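Local structure of sulfide-quinone reductase (Aquifex aeolicus, 3HYW) at residues Tyr100-Thr105 with Phe290-Val295. The protein oxidises hydrogen sulfide with a quinone as electron acceptor, using bound FAD and building polysulfide on its active-site cysteines. Sequence-based numbering, arbitrary orientation.
Sequences YLVIAT and FGVGVV. With FAD (flavin-adenine dinucleotide), chain G.
Three backbone hydrogen bonds between L101 and I103 on one side and F290 and V292 on the other pair strand 100-103 in parallel with strand 289-291, the third reaching one residue past its end. F290 N donates to L101 O at 2.8 Å. I103 N then reaches F290 O, nearly linear at 176°, and V292 N closes the series on I103 O. That last carbonyl also takes a CA-H...O contact from G291 CA at 3.4 Å.

Apolar contacts lie on both faces. On the V102 and F290 face, V102 CG1, anti to its own N (chi1 -180°), meets V292 CG2 at 3.8 Å, the two valines running obliquely past each other; T17 of helix 12-24 touches both. The Y100 ring brings CD1 to the edge of the F290 ring, 4.3 Å from CE1, while helix 314-332 packs on F290. On the other face, the I103 and V295 side chains cross at about a right angle, CG2 of I103 4.2 Å from CG1 of V295.

Beyond the strands, T105 OG1 lies 3.3 Å from V295 CG2, and T105 CG2 approaches FAD C5A at 3.7 Å. A glycine here would probably leave V295 and the adenine without this shared neighbour and open a gap between them.

Strand 289-291 is outermost in the parallel Rossmann-type sheet. Backbone bonds set its pairing; beyond it, V294 N donates to FAD O2P at 2.9 Å, one of several grips, G13 and D35 giving others.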
ATOM      1  N   TYR A 100       2.680  52.118   3.761  1.00 33.10           N
ATOM      2  CA  TYR A 100       2.366  50.722   3.446  1.00 33.14           C
ATOM      3  C   TYR A 100       2.275  49.927   4.737  1.00 32.91           C
ATOM      4  O   TYR A 100       2.987  50.220   5.694  1.00 33.30           O
ATOM      5  CB  TYR A 100       3.432  50.111   2.530  1.00 33.27           C
ATOM      6  CG  TYR A 100       3.656  50.877   1.249  1.00 34.03           C
ATOM      7  CD1 TYR A 100       3.016  50.507   0.068  1.00 34.72           C
ATOM      8  CD2 TYR A 100       4.513  51.978   1.219  1.00 34.73           C
ATOM      9  CE1 TYR A 100       3.216  51.229  -1.107  1.00 34.46           C
ATOM     10  CE2 TYR A 100       4.713  52.704   0.060  1.00 34.48           C
ATOM     11  CZ  TYR A 100       4.070  52.326  -1.099  1.00 34.62           C
ATOM     12  OH  TYR A 100       4.288  53.049  -2.248  1.00 34.13           O
ATOM     13  N   LEU A 101       1.397  48.925   4.755  1.00 32.54           N
ATOM     14  CA  LEU A 101       1.206  48.074   5.926  1.00 32.03           C
ATOM     15  C   LEU A 101       1.374  46.601   5.568  1.00 31.83           C
ATOM     16  O   LEU A 101       0.785  46.124   4.600  1.00 31.48           O
ATOM     17  CB  LEU A 101      -0.190  48.291   6.532  1.00 32.03           C
ATOM     18  CG  LEU A 101      -0.595  47.376   7.695  1.00 31.85           C
ATOM     19  CD1 LEU A 101       0.133  47.782   8.965  1.00 31.81           C
ATOM     20  CD2 LEU A 101      -2.093  47.370   7.922  1.00 31.80           C
ATOM     21  N   VAL A 102       2.177  45.895   6.359  1.00 31.67           N
ATOM     22  CA  VAL A 102       2.323  44.442   6.225  1.00 31.66           C
ATOM     23  C   VAL A 102       1.744  43.751   7.463  1.00 31.51           C
ATOM     24  O   VAL A 102       2.225  43.948   8.584  1.00 31.53           O
ATOM     25  CB  VAL A 102       3.803  44.014   6.044  1.00 31.54           C
ATOM     26  CG1 VAL A 102       3.912  42.503   5.898  1.00 31.41           C
ATOM     27  CG2 VAL A 102       4.425  44.709   4.850  1.00 31.07           C
ATOM     28  N   ILE A 103       0.716  42.939   7.249  1.00 31.42           N
ATOM     29  CA  ILE A 103       0.103  42.178   8.334  1.00 31.44           C
ATOM     30  C   ILE A 103       0.693  40.776   8.370  1.00 31.45           C
ATOM     31  O   ILE A 103       0.561  40.010   7.407  1.00 32.00           O
ATOM     32  CB  ILE A 103      -1.444  42.132   8.218  1.00 31.02           C
ATOM     33  CG1 ILE A 103      -2.001  43.555   8.063  1.00 31.30           C
ATOM     34  CG2 ILE A 103      -2.048  41.410   9.444  1.00 30.57           C
ATOM     35  CD1 ILE A 103      -3.458  43.630   7.664  1.00 31.08           C
ATOM     36  N   ALA A 104       1.354  40.453   9.481  1.00 31.40           N
ATOM     37  CA  ALA A 104       2.050  39.172   9.637  1.00 31.35           C
ATOM     38  C   ALA A 104       1.945  38.629  11.072  1.00 31.45           C
ATOM     39  O   ALA A 104       2.950  38.234  11.685  1.00 31.06           O
ATOM     40  CB  ALA A 104       3.516  39.317   9.215  1.00 31.20           C
ATOM     41  N   THR A 105       0.721  38.599  11.585  1.00 31.04           N
ATOM     42  CA  THR A 105       0.447  38.267  12.981  1.00 31.43           C
ATOM     43  C   THR A 105       0.414  36.761  13.302  1.00 31.61           C
ATOM     44  O   THR A 105       0.245  36.376  14.456  1.00 31.25           O
ATOM     45  CB  THR A 105      -0.890  38.897  13.446  1.00 31.31           C
ATOM     46  OG1 THR A 105      -1.913  38.587  12.501  1.00 31.23           O
ATOM     47  CG2 THR A 105      -0.771  40.402  13.556  1.00 31.49           C
ATOM     48  N   PHE A 290      -0.645  44.622   2.655  1.00 31.82           N
ATOM     49  CA  PHE A 290      -0.167  43.322   2.222  1.00 31.85           C
ATOM     50  C   PHE A 290      -0.276  42.354   3.404  1.00 32.20           C
ATOM     51  O   PHE A 290      -0.224  42.764   4.566  1.00 32.38           O
ATOM     52  CB  PHE A 290       1.289  43.417   1.727  1.00 31.57           C
ATOM     53  CG  PHE A 290       1.464  44.280   0.501  1.00 31.47           C
ATOM     54  CD1 PHE A 290       1.567  45.663   0.612  1.00 31.33           C
ATOM     55  CD2 PHE A 290       1.530  43.711  -0.764  1.00 31.00           C
ATOM     56  CE1 PHE A 290       1.715  46.462  -0.517  1.00 31.27           C
ATOM     57  CE2 PHE A 290       1.691  44.500  -1.901  1.00 31.37           C
ATOM     58  CZ  PHE A 290       1.780  45.873  -1.779  1.00 30.71           C
ATOM     59  N   GLY A 291      -0.460  41.074   3.105  1.00 32.12           N
ATOM     60  CA  GLY A 291      -0.467  40.047   4.146  1.00 31.82           C
ATOM     61  C   GLY A 291       0.649  39.055   3.884  1.00 32.10           C
ATOM     62  O   GLY A 291       0.899  38.681   2.735  1.00 32.23           O
ATOM     63  N   VAL A 292       1.331  38.626   4.946  1.00 31.88           N
ATOM     64  CA  VAL A 292       2.413  37.650   4.816  1.00 31.48           C
ATOM     65  C   VAL A 292       2.269  36.622   5.933  1.00 31.71           C
ATOM     66  O   VAL A 292       2.075  36.984   7.087  1.00 31.66           O
ATOM     67  CB  VAL A 292       3.821  38.318   4.895  1.00 31.26           C
ATOM     68  CG1 VAL A 292       4.940  37.277   4.871  1.00 31.31           C
ATOM     69  CG2 VAL A 292       4.027  39.309   3.762  1.00 30.71           C
ATOM     70  N   GLY A 293       2.344  35.343   5.580  1.00 31.60           N
ATOM     71  CA  GLY A 293       2.322  34.288   6.579  1.00 31.63           C
ATOM     72  C   GLY A 293       1.006  33.566   6.759  1.00 31.70           C
ATOM     73  O   GLY A 293       0.153  33.558   5.868  1.00 31.57           O
ATOM     74  N   VAL A 294       0.857  32.949   7.933  1.00 31.40           N
ATOM     75  CA  VAL A 294      -0.301  32.117   8.262  1.00 31.19           C
ATOM     76  C   VAL A 294      -1.594  32.931   8.306  1.00 31.22           C
ATOM     77  O   VAL A 294      -2.684  32.409   8.056  1.00 31.02           O
ATOM     78  CB  VAL A 294      -0.086  31.403   9.634  1.00 31.19           C
ATOM     79  CG1 VAL A 294      -1.336  30.660  10.068  1.00 31.43           C
ATOM     80  CG2 VAL A 294       1.100  30.443   9.549  1.00 31.17           C
ATOM     81  N   VAL A 295      -1.464  34.214   8.614  1.00 31.40           N
ATOM     82  CA  VAL A 295      -2.614  35.102   8.732  1.00 31.66           C
ATOM     83  C   VAL A 295      -3.314  35.366   7.390  1.00 31.73           C
ATOM     84  O   VAL A 295      -4.410  35.919   7.363  1.00 31.24           O
ATOM     85  CB  VAL A 295      -2.229  36.440   9.423  1.00 31.34           C
ATOM     86  CG1 VAL A 295      -1.512  37.383   8.451  1.00 31.62           C
ATOM     87  CG2 VAL A 295      -3.470  37.107  10.017  1.00 32.11           C
TER
HETATM   88  PA  FAD G 441       4.615  33.625  13.556  1.00 23.13           P
HETATM   89  O1A FAD G 441       6.017  33.232  13.163  1.00 21.98           O
HETATM   90  O2A FAD G 441       3.888  32.821  14.589  1.00 24.09           O
HETATM   91  O5B FAD G 441       4.703  35.152  14.021  1.00 24.67           O
HETATM   92  C5B FAD G 441       3.576  35.957  14.326  1.00 24.01           C
HETATM   93  C4B FAD G 441       4.085  37.125  15.156  1.00 24.36           C
HETATM   94  O4B FAD G 441       3.063  38.113  15.293  1.00 25.28           O
HETATM   95  C3B FAD G 441       4.435  36.686  16.569  1.00 25.54           C
HETATM   96  O3B FAD G 441       5.641  37.347  16.968  1.00 25.86           O
HETATM   97  C2B FAD G 441       3.259  37.167  17.397  1.00 25.73           C
HETATM   98  O2B FAD G 441       3.629  37.420  18.751  1.00 26.92           O
HETATM   99  C1B FAD G 441       2.877  38.443  16.669  1.00 25.75           C
HETATM  100  N9A FAD G 441       1.479  38.902  16.884  1.00 26.20           N
HETATM  101  C8A FAD G 441       0.365  38.142  16.956  1.00 26.17           C
HETATM  102  N7A FAD G 441      -0.707  38.955  17.134  1.00 26.59           N
HETATM  103  C5A FAD G 441      -0.250  40.229  17.181  1.00 26.19           C
HETATM  104  C6A FAD G 441      -0.860  41.471  17.346  1.00 26.33           C
HETATM  105  N6A FAD G 441      -2.200  41.560  17.508  1.00 25.81           N
HETATM  106  N1A FAD G 441      -0.098  42.597  17.342  1.00 26.27           N
HETATM  107  C2A FAD G 441       1.235  42.530  17.183  1.00 26.78           C
HETATM  108  N3A FAD G 441       1.848  41.345  17.024  1.00 26.57           N
HETATM  109  C4A FAD G 441       1.128  40.187  17.015  1.00 26.06           C
HETATM  110  N1  FAD G 441       6.947  25.437   8.895  1.00 22.93           N
HETATM  111  C2  FAD G 441       7.972  24.830   8.239  1.00 23.66           C
HETATM  112  O2  FAD G 441       8.261  25.182   7.078  1.00 24.10           O
HETATM  113  N3  FAD G 441       8.703  23.850   8.822  1.00 23.08           N
HETATM  114  C4  FAD G 441       8.421  23.455  10.080  1.00 23.39           C
HETATM  115  O4  FAD G 441       9.138  22.461  10.682  1.00 23.55           O
HETATM  116  C4X FAD G 441       7.376  24.058  10.770  1.00 23.22           C
HETATM  117  N5  FAD G 441       7.093  23.653  12.029  1.00 23.21           N
HETATM  118  C5X FAD G 441       6.087  24.230  12.722  1.00 23.05           C
HETATM  119  C6  FAD G 441       5.824  23.803  14.028  1.00 23.03           C
HETATM  120  C7  FAD G 441       4.788  24.373  14.761  1.00 23.35           C
HETATM  121  C7M FAD G 441       4.534  23.874  16.171  1.00 23.27           C
HETATM  122  C8  FAD G 441       4.014  25.378  14.177  1.00 23.43           C
HETATM  123  C8M FAD G 441       2.866  26.040  14.916  1.00 23.84           C
HETATM  124  C9  FAD G 441       4.280  25.795  12.870  1.00 23.15           C
HETATM  125  C9A FAD G 441       5.330  25.236  12.124  1.00 23.25           C
HETATM  126  N10 FAD G 441       5.612  25.652  10.853  1.00 23.61           N
HETATM  127  C10 FAD G 441       6.626  25.066  10.165  1.00 23.12           C
HETATM  128  C1' FAD G 441       4.759  26.670  10.199  1.00 23.08           C
HETATM  129  C2' FAD G 441       5.240  28.098  10.039  1.00 22.43           C
HETATM  130  O2' FAD G 441       6.556  28.119   9.469  1.00 23.62           O
HETATM  131  C3' FAD G 441       5.155  28.811  11.389  1.00 22.62           C
HETATM  132  O3' FAD G 441       3.788  28.766  11.864  1.00 20.36           O
HETATM  133  C4' FAD G 441       5.620  30.257  11.283  1.00 22.58           C
HETATM  134  O4' FAD G 441       5.910  30.726  12.606  1.00 23.25           O
HETATM  135  C5' FAD G 441       4.557  31.134  10.632  1.00 21.62           C
HETATM  136  O5' FAD G 441       5.056  32.457  10.461  1.00 22.49           O
HETATM  137  P   FAD G 441       4.141  33.761  10.707  1.00 21.98           P
HETATM  138  O1P FAD G 441       5.015  34.969  10.502  1.00 21.34           O
HETATM  139  O2P FAD G 441       2.845  33.646   9.933  1.00 20.22           O
HETATM  140  O3P FAD G 441       3.688  33.661  12.251  1.00 21.19           O